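Local coordinates for putative gamma-hydroxymuconic semialdehyde dehydrogenase (Pseudomonas, PDB 4GO3), which is probably an NAD(P)+-dependent aldehyde dehydrogenase, thought to oxidise gamma-hydroxymuconic semialdehyde, at residues A265-A270 / I302-S307; A272-Q277 / P366-A371. The protein carries 2 engineered substitutions. All blocks are in the same frame, centred on the assembly; numbering follows the deposited sequence.

Contact 1: residues A265-A270 / I302-S307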
loop_
_atom_site.group_PDB
_atom_site.type_symbol
_atom_site.label_atom_id
_atom_site.label_comp_id
_atom_site.label_asym_id
_atom_site.label_seq_id
_atom_site.Cartn_x
_atom_site.Cartn_y
_atom_site.Cartn_z
ATOM N N ALA A 265 20.245 -26.768 -14.588
ATOM C CA ALA A 265 19.472 -25.705 -15.205
ATOM C C ALA A 265 18.294 -26.272 -15.978
ATOM O O ALA A 265 17.201 -25.714 -15.943
ATOM C CB ALA A 265 20.356 -24.837 -16.104
ATOM N N VAL A 266 18.514 -27.379 -16.674
ATOM C CA VAL A 266 17.449 -28.001 -17.450
ATOM C C VAL A 266 16.343 -28.502 -16.536
ATOM O O VAL A 266 15.167 -28.241 -16.775
ATOM C CB VAL A 266 17.959 -29.160 -18.283
ATOM C CG1 VAL A 266 16.786 -29.918 -18.870
ATOM C CG2 VAL A 266 18.876 -28.646 -19.383
ATOM N N ASN A 267 16.704 -29.201 -15.478
ATOM C CA ASN A 267 15.718 -29.644 -14.518
ATOM C C ASN A 267 14.978 -28.488 -13.886
ATOM O O ASN A 267 13.780 -28.543 -13.720
ATOM C CB ASN A 267 16.375 -30.456 -13.429
ATOM C CG ASN A 267 16.779 -31.809 -13.887
ATOM O OD1 ASN A 267 16.130 -32.415 -14.717
ATOM N ND2 ASN A 267 17.865 -32.304 -13.341
ATOM N N GLY A 268 15.703 -27.444 -13.522
ATOM C CA GLY A 268 15.085 -26.271 -12.948
ATOM C C GLY A 268 14.135 -25.616 -13.923
ATOM O O GLY A 268 12.994 -25.283 -13.562
ATOM N N ALA A 269 14.600 -25.422 -15.153
ATOM C CA ALA A 269 13.779 -24.799 -16.188
ATOM C C ALA A 269 12.526 -25.625 -16.451
ATOM O O ALA A 269 11.431 -25.084 -16.622
ATOM C CB ALA A 269 14.556 -24.640 -17.462
ATOM N N ALA A 270 12.683 -26.943 -16.482
ATOM C CA ALA A 270 11.531 -27.801 -16.711
ATOM C C ALA A 270 10.526 -27.637 -15.573
ATOM O O ALA A 270 9.335 -27.454 -15.798
ATOM C CB ALA A 270 11.965 -29.247 -16.852
ATOM N N ILE A 302 14.505 -30.149 -24.488
ATOM C CA ILE A 302 13.464 -30.591 -25.401
ATOM C C ILE A 302 13.177 -32.087 -25.299
ATOM O O ILE A 302 12.071 -32.520 -25.515
ATOM C CB ILE A 302 13.779 -30.219 -26.840
ATOM C CG1 ILE A 302 13.937 -28.721 -26.971
ATOM C CG2 ILE A 302 12.671 -30.668 -27.747
ATOM C CD1 ILE A 302 14.418 -28.317 -28.313
ATOM N N ALA A 303 14.173 -32.877 -24.958
ATOM C CA ALA A 303 13.944 -34.277 -24.720
ATOM C C ALA A 303 13.173 -34.445 -23.431
ATOM O O ALA A 303 12.310 -35.306 -23.321
ATOM C CB ALA A 303 15.235 -34.994 -24.631
ATOM N N LEU A 304 13.408 -33.556 -22.489
ATOM C CA LEU A 304 12.633 -33.593 -21.277
ATOM C C LEU A 304 11.192 -33.220 -21.570
ATOM O O LEU A 304 10.277 -33.983 -21.319
ATOM C CB LEU A 304 13.241 -32.663 -20.243
ATOM C CG LEU A 304 12.763 -32.859 -18.818
ATOM C CD1 LEU A 304 12.967 -34.261 -18.374
ATOM C CD2 LEU A 304 13.529 -31.932 -17.963
ATOM N N ALA A 305 11.005 -32.044 -22.127
ATOM C CA ALA A 305 9.685 -31.538 -22.392
ATOM C C ALA A 305 8.826 -32.603 -23.025
ATOM O O ALA A 305 7.663 -32.773 -22.683
ATOM C CB ALA A 305 9.774 -30.342 -23.275
ATOM N N LYS A 306 9.407 -33.326 -23.964
ATOM C CA LYS A 306 8.658 -34.289 -24.738
ATOM C C LYS A 306 8.474 -35.576 -23.980
ATOM O O LYS A 306 7.683 -36.404 -24.353
ATOM C CB LYS A 306 9.365 -34.548 -26.057
ATOM C CG LYS A 306 9.256 -33.411 -27.015
ATOM C CD LYS A 306 10.195 -33.577 -28.156
ATOM C CE LYS A 306 9.489 -33.390 -29.451
ATOM N NZ LYS A 306 10.237 -32.485 -30.317
ATOM N N SER A 307 9.219 -35.737 -22.909
ATOM C CA SER A 307 9.164 -36.960 -22.145
ATOM C C SER A 307 8.112 -36.856 -21.087
ATOM O O SER A 307 7.790 -37.814 -20.418
ATOM C CB SER A 307 10.502 -37.199 -21.469
ATOM O OG SER A 307 10.845 -36.108 -20.647
#
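Leu-304 reaches across to helix 262-274 and sets one methyl, CD2, against the methyls of Val-266 and Ala-270, which sit one turn apart on that helix and meet it from directions about a right angle apart. The nearer neighbour is the methyl of Ala-270, with CB 3.3 Å from CD2 of Leu-304. CG1 of Val-266 lies 3.9 Å from CD2 of Leu-304, the two side chains sliding past each other in opposite directions. With its CG set anti to the backbone N (chi1 -165°), Leu-304 stretches away from helix 294-307 and spans most of the gap, for the axes of the two short segments approach to 10.3 Å, with a signed crossing angle of -40°.

That is the close-packed part. Toward the solvent side, where Asn-267 and Leu-304 are both partly exposed, the contact thins out: the Asn-267 side chain crosses that of Leu-304, and its OD1 comes only to 4.2 Å from CD2 of Leu-304. Pro-483 and Arg-487 of the second subunit pack on Asn-267 and Leu-304, so this side is not wholly open; Phe-485 of that subunit also covers the buried Ala-270. Phe-297 and Phe-301 of helix 294-307 also touch Val-266, continuing the helix-helix seam of the alpha/beta catalytic domain.

No hydrogen bond or charge pair crosses between the two segments, so between them the contact rests on dispersion and the exclusion of water from apolar methyls.

Contact 2: residues A272-Q277 / P366-A371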
loop_
_atom_site.group_PDB
_atom_site.type_symbol
_atom_site.label_atom_id
_atom_site.label_comp_id
_atom_site.label_asym_id
_atom_site.label_seq_id
_atom_site.Cartn_x
_atom_site.Cartn_y
_atom_site.Cartn_z
ATOM N N ALA A 272 10.450 -25.071 -13.621
ATOM C CA ALA A 272 10.047 -23.661 -13.578
ATOM C C ALA A 272 8.822 -23.358 -14.428
ATOM O O ALA A 272 8.038 -22.474 -14.102
ATOM C CB ALA A 272 11.213 -22.755 -13.992
ATOM N N ILE A 273 8.658 -24.033 -15.554
ATOM C CA ILE A 273 7.522 -23.728 -16.417
ATOM C C ILE A 273 6.530 -24.848 -16.591
ATOM O O ILE A 273 5.411 -24.619 -16.978
ATOM C CB ILE A 273 7.936 -23.270 -17.822
ATOM C CG1 ILE A 273 6.691 -23.076 -18.672
ATOM C CG2 ILE A 273 8.812 -24.295 -18.486
ATOM C CD1 ILE A 273 6.369 -21.675 -18.963
ATOM N N PHE A 274 6.931 -26.070 -16.334
ATOM C CA PHE A 274 6.004 -27.139 -16.586
ATOM C C PHE A 274 5.293 -27.589 -15.324
ATOM O O PHE A 274 4.249 -28.234 -15.399
ATOM C CB PHE A 274 6.711 -28.284 -17.299
ATOM C CG PHE A 274 7.174 -27.916 -18.666
ATOM C CD1 PHE A 274 8.438 -28.246 -19.097
ATOM C CD2 PHE A 274 6.338 -27.205 -19.515
ATOM C CE1 PHE A 274 8.861 -27.896 -20.352
ATOM C CE2 PHE A 274 6.748 -26.860 -20.774
ATOM C CZ PHE A 274 8.016 -27.203 -21.193
ATOM N N HIS A 275 5.842 -27.244 -14.160
ATOM C CA HIS A 275 5.121 -27.572 -12.959
ATOM C C HIS A 275 3.825 -26.791 -12.986
ATOM O O HIS A 275 3.768 -25.666 -13.469
ATOM C CB HIS A 275 5.876 -27.272 -11.686
ATOM C CG HIS A 275 4.988 -27.250 -10.484
ATOM N ND1 HIS A 275 4.558 -26.080 -9.908
ATOM C CD2 HIS A 275 4.408 -28.250 -9.783
ATOM C CE1 HIS A 275 3.771 -26.358 -8.885
ATOM N NE2 HIS A 275 3.662 -27.667 -8.786
ATOM N N ASN A 276 2.778 -27.410 -12.474
ATOM C CA ASN A 276 1.469 -26.813 -12.474
ATOM C C ASN A 276 1.020 -26.377 -13.859
ATOM O O ASN A 276 0.186 -25.483 -14.003
ATOM C CB ASN A 276 1.398 -25.653 -11.493
ATOM C CG ASN A 276 0.079 -25.625 -10.760
ATOM O OD1 ASN A 276 -0.336 -26.631 -10.170
ATOM N ND2 ASN A 276 -0.605 -24.487 -10.814
ATOM N N GLN A 277 1.511 -27.048 -14.882
ATOM C CA GLN A 277 1.114 -26.768 -16.264
ATOM C C GLN A 277 1.408 -25.353 -16.619
ATOM O O GLN A 277 0.733 -24.771 -17.433
ATOM C CB GLN A 277 -0.362 -27.055 -16.508
ATOM C CG GLN A 277 -0.746 -28.474 -16.280
ATOM C CD GLN A 277 -0.531 -28.897 -14.861
ATOM O OE1 GLN A 277 -1.243 -28.479 -13.972
ATOM N NE2 GLN A 277 0.459 -29.734 -14.641
ATOM N N PRO A 366 3.427 -29.890 -23.295
ATOM C CA PRO A 366 4.551 -29.060 -22.863
ATOM C C PRO A 366 5.176 -28.440 -24.114
ATOM O O PRO A 366 5.666 -29.170 -24.997
ATOM C CB PRO A 366 5.502 -30.072 -22.245
ATOM C CG PRO A 366 4.635 -31.194 -21.810
ATOM C CD PRO A 366 3.504 -31.261 -22.764
ATOM N N THR A 367 5.131 -27.112 -24.197
ATOM C CA THR A 367 5.465 -26.419 -25.431
ATOM C C THR A 367 6.707 -25.540 -25.261
ATOM O O THR A 367 6.895 -24.885 -24.234
ATOM C CB THR A 367 4.275 -25.570 -25.905
ATOM O OG1 THR A 367 3.186 -26.435 -26.246
ATOM C CG2 THR A 367 4.658 -24.754 -27.117
ATOM N N VAL A 368 7.558 -25.537 -26.274
ATOM C CA VAL A 368 8.794 -24.780 -26.232
ATOM C C VAL A 368 8.976 -24.111 -27.575
ATOM O O VAL A 368 9.007 -24.780 -28.601
ATOM C CB VAL A 368 10.005 -25.697 -25.992
ATOM C CG1 VAL A 368 11.292 -24.866 -25.878
ATOM C CG2 VAL A 368 9.796 -26.536 -24.752
ATOM N N VAL A 369 9.123 -22.795 -27.568
ATOM C CA VAL A 369 9.131 -22.020 -28.802
ATOM C C VAL A 369 10.351 -21.118 -28.903
ATOM O O VAL A 369 10.602 -20.304 -28.019
ATOM C CB VAL A 369 7.865 -21.150 -28.887
ATOM C CG1 VAL A 369 7.900 -20.275 -30.126
ATOM C CG2 VAL A 369 6.645 -22.029 -28.882
ATOM N N GLU A 370 11.124 -21.245 -29.964
ATOM C CA GLU A 370 12.252 -20.362 -30.150
ATOM C C GLU A 370 11.732 -19.081 -30.746
ATOM O O GLU A 370 11.029 -19.105 -31.721
ATOM C CB GLU A 370 13.279 -21.002 -31.063
ATOM C CG GLU A 370 14.432 -20.117 -31.365
ATOM C CD GLU A 370 15.674 -20.510 -30.634
ATOM O OE1 GLU A 370 15.892 -21.704 -30.448
ATOM O OE2 GLU A 370 16.442 -19.617 -30.258
ATOM N N ALA A 371 12.071 -17.958 -30.143
ATOM C CA ALA A 371 11.458 -16.678 -30.483
ATOM C C ALA A 371 12.430 -15.499 -30.387
ATOM O O ALA A 371 13.644 -15.681 -30.225
ATOM C CB ALA A 371 10.251 -16.440 -29.602
#
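Phe-274 holds its CG anti to the carbonyl carbon (chi1 -66°), which throws the ring off the last turn of helix 262-274 toward Pro-366 and Val-368. On the strand side, Val-368 has CG1 anti to its own nitrogen (chi1 -177°); this leaves CG2, beside that nitrogen, as the branch that meets the ring. CB of Pro-366 lies over one face, 4.0 Å from the centroid of the Phe-274 ring and 21° off the ring normal, a CH-pi contact offset toward the rim. Val-368 comes instead to the edge, where its CG2 is 4.0 Å from CZ of Phe-274. The carbonyl oxygen of Thr-367 is also in the ring plane, 4.0 Å from CZ of Phe-274. The opposite face is taken by CG2 of the adjoining Ile-273, 3.8 Å above the plane of the Phe-274 ring, so the ring is sandwiched between its own neighbour and the proline.

In the fold, this is a helix end laid against the mixed seven-stranded sheet of the catalytic domain of the aldehyde dehydrogenase fold. Strand 367-370 runs antiparallel to 345-348 and parallel to 386-392, and Val-387 on the latter touches both Ile-273 and Phe-274. From helix 294-307, Ala-305 packs on Phe-274 and Val-368, which buries the aromatic further. Beyond the ring the chain leaves helical geometry at His-275, and N of Gln-277 returns a 3.0 Å backbone bond to O of Phe-274. Phe-485 of the second subunit also packs on Phe-274.

How the contacts relate
Followed from the N terminus, the first of these elements met is helix 262-274, which supplies 265-270 to contact 1 and, from its last turn, the start of 272-277 to contact 2. The chain then passes through strand 286-290 into helix 294-307, where contact 1 closes a loop of 31 intervening residues. Contact 2 closes 88 residues later than its first segment, at strand 367-370, so the two contacts cross instead of nesting. Their centres lie about 9 Å apart, and Ala-305 bridges them, its O 3.5 Å from CB of Pro-366. Two helices and a sheet strand are thereby tied together.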